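Local coordinates for protein gluconate kinase (Lactobacillus acidophilus, PDB 3LL3) that probably phosphorylates a sugar substrate such as gluconate or xylulose at the expense of ATP, as a member of the FGGY carbohydrate kinase family, at residues W76-D90 with Q150-F163. Sequence-based numbering, arbitrary orientation.
With XUL (D-xylulose), chain E.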
# COMPACT_ATOMS: atom_id res chain seq x y z
N TRP A 76 -0.23 -36.62 -24.56
CA TRP A 76 0.35 -35.28 -24.52
C TRP A 76 -0.48 -34.27 -23.74
O TRP A 76 -1.70 -34.19 -23.92
CB TRP A 76 0.59 -34.78 -25.95
CG TRP A 76 1.45 -35.71 -26.72
CD1 TRP A 76 1.05 -36.79 -27.45
CD2 TRP A 76 2.88 -35.67 -26.82
NE1 TRP A 76 2.14 -37.43 -28.00
CE2 TRP A 76 3.28 -36.75 -27.64
CE3 TRP A 76 3.87 -34.81 -26.32
CZ2 TRP A 76 4.61 -37.00 -27.94
CZ3 TRP A 76 5.19 -35.06 -26.62
CH2 TRP A 76 5.55 -36.16 -27.42
N SER A 77 0.19 -33.54 -22.86
CA SER A 77 -0.34 -32.35 -22.22
C SER A 77 0.58 -31.21 -22.66
O SER A 77 1.79 -31.41 -22.78
CB SER A 77 -0.32 -32.50 -20.70
OG SER A 77 -0.69 -31.28 -20.08
N SER A 78 0.02 -30.05 -22.96
CA SER A 78 0.83 -28.99 -23.57
C SER A 78 0.43 -27.58 -23.12
O SER A 78 -0.75 -27.31 -22.91
CB SER A 78 0.74 -29.10 -25.10
OG SER A 78 1.40 -28.02 -25.73
N GLN A 79 1.43 -26.71 -23.00
CA GLN A 79 1.19 -25.28 -22.85
C GLN A 79 0.21 -24.83 -23.93
O GLN A 79 0.10 -25.46 -24.98
CB GLN A 79 2.50 -24.52 -23.04
CG GLN A 79 3.05 -24.65 -24.45
CD GLN A 79 4.45 -24.10 -24.60
OE1 GLN A 79 5.45 -24.80 -24.40
NE2 GLN A 79 4.54 -22.84 -25.00
N MSE A 80 -0.50 -23.74 -23.66
CA MSE A 80 -1.52 -23.22 -24.56
C MSE A 80 -1.08 -21.94 -25.24
O MSE A 80 -0.13 -21.30 -24.81
CB MSE A 80 -2.80 -22.95 -23.79
CG MSE A 80 -3.37 -24.17 -23.12
SE MSE A 80 -5.10 -23.79 -22.27
CE MSE A 80 -6.22 -23.77 -23.91
N HIS A 81 -1.78 -21.59 -26.33
CA HIS A 81 -1.67 -20.28 -26.95
C HIS A 81 -0.40 -20.08 -27.76
O HIS A 81 -0.14 -18.98 -28.25
CB HIS A 81 -1.79 -19.16 -25.89
CG HIS A 81 -2.89 -19.35 -24.90
ND1 HIS A 81 -4.21 -19.55 -25.27
CD2 HIS A 81 -2.88 -19.36 -23.54
CE1 HIS A 81 -4.95 -19.69 -24.18
NE2 HIS A 81 -4.17 -19.58 -23.12
N SER A 82 0.41 -21.12 -27.92
CA SER A 82 1.65 -20.97 -28.69
C SER A 82 1.33 -20.92 -30.19
O SER A 82 0.32 -21.46 -30.64
CB SER A 82 2.65 -22.09 -28.39
OG SER A 82 2.27 -23.32 -29.01
N LEU A 83 2.20 -20.28 -30.95
CA LEU A 83 1.97 -20.07 -32.36
C LEU A 83 3.26 -20.25 -33.14
O LEU A 83 4.29 -19.67 -32.80
CB LEU A 83 1.41 -18.66 -32.60
CG LEU A 83 1.12 -18.34 -34.06
CD1 LEU A 83 0.13 -19.36 -34.62
CD2 LEU A 83 0.59 -16.92 -34.21
N ILE A 84 3.19 -21.08 -34.17
CA ILE A 84 4.35 -21.40 -35.01
C ILE A 84 3.92 -21.40 -36.46
O ILE A 84 2.89 -22.01 -36.80
CB ILE A 84 4.84 -22.83 -34.74
CG1 ILE A 84 5.26 -23.01 -33.28
CG2 ILE A 84 5.96 -23.20 -35.72
CD1 ILE A 84 5.52 -24.45 -32.92
N GLY A 85 4.71 -20.77 -37.33
CA GLY A 85 4.42 -20.76 -38.76
C GLY A 85 5.31 -21.72 -39.57
O GLY A 85 6.53 -21.74 -39.41
N LEU A 86 4.69 -22.51 -40.44
CA LEU A 86 5.41 -23.37 -41.37
C LEU A 86 5.27 -22.85 -42.80
O LEU A 86 4.19 -22.41 -43.19
CB LEU A 86 4.87 -24.80 -41.30
CG LEU A 86 4.93 -25.53 -39.96
CD1 LEU A 86 4.41 -26.93 -40.14
CD2 LEU A 86 6.34 -25.52 -39.40
N GLY A 87 6.33 -22.94 -43.60
CA GLY A 87 6.26 -22.61 -45.02
C GLY A 87 5.75 -23.76 -45.87
O GLY A 87 5.35 -24.81 -45.36
N SER A 88 5.75 -23.57 -47.19
CA SER A 88 5.25 -24.59 -48.12
C SER A 88 6.09 -25.87 -48.12
O SER A 88 5.58 -26.94 -48.47
CB SER A 88 5.17 -24.02 -49.54
OG SER A 88 6.47 -23.76 -50.04
N ASP A 89 7.36 -25.77 -47.75
CA ASP A 89 8.19 -26.97 -47.57
C ASP A 89 8.08 -27.52 -46.14
O ASP A 89 8.93 -28.29 -45.69
CB ASP A 89 9.66 -26.67 -47.91
CG ASP A 89 10.05 -27.08 -49.34
OD1 ASP A 89 9.23 -26.91 -50.27
OD2 ASP A 89 11.19 -27.57 -49.53
N ASP A 90 7.03 -27.11 -45.41
CA ASP A 90 6.82 -27.53 -44.02
C ASP A 90 7.96 -27.12 -43.08
O ASP A 90 8.09 -27.67 -41.99
CB ASP A 90 6.61 -29.05 -43.94
CG ASP A 90 5.27 -29.48 -44.50
OD1 ASP A 90 4.34 -28.66 -44.50
OD2 ASP A 90 5.15 -30.66 -44.92
N GLN A 150 4.28 -16.04 -46.62
CA GLN A 150 4.77 -17.38 -46.94
C GLN A 150 4.25 -18.50 -46.04
O GLN A 150 4.38 -19.68 -46.38
CB GLN A 150 6.29 -17.43 -47.06
CG GLN A 150 7.04 -16.30 -46.37
CD GLN A 150 8.53 -16.38 -46.63
OE1 GLN A 150 9.04 -17.43 -47.04
NE2 GLN A 150 9.24 -15.28 -46.38
N ALA A 151 3.64 -18.15 -44.90
CA ALA A 151 3.06 -19.16 -44.01
C ALA A 151 1.91 -19.95 -44.64
O ALA A 151 0.90 -19.39 -45.04
CB ALA A 151 2.60 -18.52 -42.69
N GLN A 152 2.07 -21.27 -44.72
CA GLN A 152 1.03 -22.16 -45.24
C GLN A 152 0.32 -22.91 -44.11
O GLN A 152 -0.75 -23.49 -44.31
CB GLN A 152 1.63 -23.16 -46.22
CG GLN A 152 2.22 -22.50 -47.49
CD GLN A 152 1.20 -21.66 -48.22
OE1 GLN A 152 0.13 -22.15 -48.60
NE2 GLN A 152 1.51 -20.38 -48.42
N LYS A 153 0.94 -22.91 -42.93
CA LYS A 153 0.34 -23.55 -41.75
C LYS A 153 0.63 -22.71 -40.51
O LYS A 153 1.75 -22.23 -40.33
CB LYS A 153 0.89 -24.96 -41.54
CG LYS A 153 0.46 -25.97 -42.62
CD LYS A 153 -1.04 -26.22 -42.52
CE LYS A 153 -1.45 -27.49 -43.26
NZ LYS A 153 -1.47 -27.30 -44.71
N TRP A 154 -0.39 -22.54 -39.68
CA TRP A 154 -0.22 -21.88 -38.40
C TRP A 154 -0.61 -22.88 -37.32
O TRP A 154 -1.75 -23.35 -37.29
CB TRP A 154 -1.10 -20.64 -38.32
CG TRP A 154 -0.60 -19.53 -39.18
CD1 TRP A 154 -1.17 -19.06 -40.33
CD2 TRP A 154 0.59 -18.77 -38.96
NE1 TRP A 154 -0.41 -18.03 -40.83
CE2 TRP A 154 0.67 -17.83 -40.01
CE3 TRP A 154 1.58 -18.78 -37.98
CZ2 TRP A 154 1.71 -16.91 -40.11
CZ3 TRP A 154 2.62 -17.87 -38.07
CH2 TRP A 154 2.67 -16.95 -39.14
N ILE A 155 0.34 -23.23 -36.46
CA ILE A 155 0.12 -24.33 -35.53
C ILE A 155 0.67 -23.99 -34.16
O ILE A 155 1.28 -22.95 -33.97
CB ILE A 155 0.82 -25.62 -36.01
CG1 ILE A 155 2.34 -25.41 -36.06
CG2 ILE A 155 0.29 -26.06 -37.40
CD1 ILE A 155 3.10 -26.59 -36.71
N GLY A 156 0.47 -24.90 -33.21
CA GLY A 156 1.05 -24.75 -31.89
C GLY A 156 2.12 -25.81 -31.68
O GLY A 156 2.26 -26.72 -32.50
N ILE A 157 2.86 -25.71 -30.58
CA ILE A 157 3.95 -26.63 -30.31
C ILE A 157 3.49 -28.09 -30.19
O ILE A 157 4.23 -29.01 -30.57
CB ILE A 157 4.70 -26.24 -29.02
CG1 ILE A 157 5.93 -27.14 -28.83
CG2 ILE A 157 3.78 -26.36 -27.80
CD1 ILE A 157 7.04 -26.86 -29.83
N LYS A 158 2.30 -28.34 -29.64
CA LYS A 158 1.87 -29.73 -29.59
C LYS A 158 1.68 -30.30 -31.01
O LYS A 158 2.12 -31.41 -31.29
CB LYS A 158 0.63 -29.96 -28.71
CG LYS A 158 0.14 -31.43 -28.75
CD LYS A 158 -0.79 -31.78 -27.56
CE LYS A 158 -2.21 -31.23 -27.76
NZ LYS A 158 -3.00 -32.08 -28.73
N GLU A 159 1.05 -29.53 -31.90
CA GLU A 159 0.87 -29.92 -33.30
C GLU A 159 2.23 -30.15 -33.98
O GLU A 159 2.42 -31.11 -34.70
CB GLU A 159 0.10 -28.85 -34.08
CG GLU A 159 -1.36 -28.70 -33.67
CD GLU A 159 -1.48 -28.07 -32.31
OE1 GLU A 159 -0.86 -27.00 -32.12
OE2 GLU A 159 -2.15 -28.67 -31.42
N TYR A 160 3.16 -29.24 -33.73
CA TYR A 160 4.50 -29.35 -34.28
C TYR A 160 5.14 -30.68 -33.93
O TYR A 160 5.61 -31.40 -34.83
CB TYR A 160 5.40 -28.22 -33.77
CG TYR A 160 6.81 -28.36 -34.31
CD1 TYR A 160 7.09 -28.15 -35.65
CD2 TYR A 160 7.86 -28.74 -33.47
CE1 TYR A 160 8.37 -28.30 -36.15
CE2 TYR A 160 9.15 -28.88 -33.97
CZ TYR A 160 9.40 -28.66 -35.30
OH TYR A 160 10.69 -28.81 -35.79
N ILE A 161 5.17 -30.99 -32.63
CA ILE A 161 5.75 -32.24 -32.14
C ILE A 161 5.09 -33.43 -32.81
O ILE A 161 5.77 -34.29 -33.38
CB ILE A 161 5.64 -32.37 -30.60
CG1 ILE A 161 6.47 -31.29 -29.92
CG2 ILE A 161 6.09 -33.75 -30.16
CD1 ILE A 161 6.09 -31.02 -28.46
N ILE A 162 3.77 -33.49 -32.76
CA ILE A 162 3.09 -34.63 -33.34
C ILE A 162 3.34 -34.71 -34.85
O ILE A 162 3.38 -35.79 -35.43
CB ILE A 162 1.60 -34.60 -33.00
CG1 ILE A 162 1.45 -34.84 -31.49
CG2 ILE A 162 0.83 -35.65 -33.81
CD1 ILE A 162 0.06 -34.66 -30.96
N PHE A 163 3.53 -33.56 -35.48
CA PHE A 163 3.76 -33.53 -36.92
C PHE A 163 5.12 -34.15 -37.22
O PHE A 163 5.26 -34.95 -38.14
CB PHE A 163 3.69 -32.11 -37.45
CG PHE A 163 4.06 -31.99 -38.91
CD1 PHE A 163 3.32 -32.66 -39.87
CD2 PHE A 163 5.13 -31.21 -39.31
CE1 PHE A 163 3.64 -32.55 -41.22
CE2 PHE A 163 5.46 -31.09 -40.67
CZ PHE A 163 4.72 -31.76 -41.62
C1 XUL E . -4.47 -21.53 -19.47
C2 XUL E . -3.92 -20.17 -19.94
C3 XUL E . -2.40 -19.88 -19.89
C4 XUL E . -1.49 -21.10 -19.67
C5 XUL E . -1.40 -22.04 -20.89
O1 XUL E . -5.27 -21.35 -18.33
O2 XUL E . -4.70 -19.32 -20.31
O3 XUL E . -2.13 -18.99 -18.83
O4 XUL E . -0.20 -20.62 -19.37
O5 XUL E . -0.21 -22.79 -20.86
O HOH W 1 6.58 -21.08 -47.88
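Ile-84 and Ile-155 pair through both backbone amides, opening a two-stranded antiparallel sheet in the N-terminal FGGY region. Leu-86 N in turn donates to Lys-153 O, and Leu-86 O takes two donors, Gln-152 N at 2.9 Å and, weakly, Lys-153 N: two residues facing one, a classic beta bulge. A side chain serves the helix start: Ile-157 N donates to Ser-82 OG at 2.9 Å and a nearly straight 168°.

Apolar contacts divide between the two faces of the sheet. Beside Gly-85, the Trp-154 ring lies with CZ3 3.5 Å from Gly-85 CA, where any CB would clash; Leu-83 CD1 touches CE3 of that ring. On the other face, Leu-86 CD1 meets Ile-155 CD1 at 3.7 Å, while Ile-84 CD1 extends to Ile-157 CA.

Strand 76-78 packs on the helix. Ile-162 CD1 sits over one face of the Trp-76 indole, Ile-161 CG2 meets Trp-76 CH2 at 3.7 Å, and Lys-158 runs its CD past Trp-76 CB before NZ reaches Asp-172 and Leu-235 O. With OG anti to the backbone N (chi1 174°), Ser-78 OG lies 3.6 Å from Lys-158 CB and donates to Gln-79 O; replacing it with alanine is likely to leave that carbonyl without this donor and the turn toward the sugar site less firmly set.

Touching Ser-78 and Ser-82, the helix start probably steadies the loop between, whose Met-80 N and His-81 NE2 hydrogen-bond D-xylulose alongside Asp-239 and Arg-344.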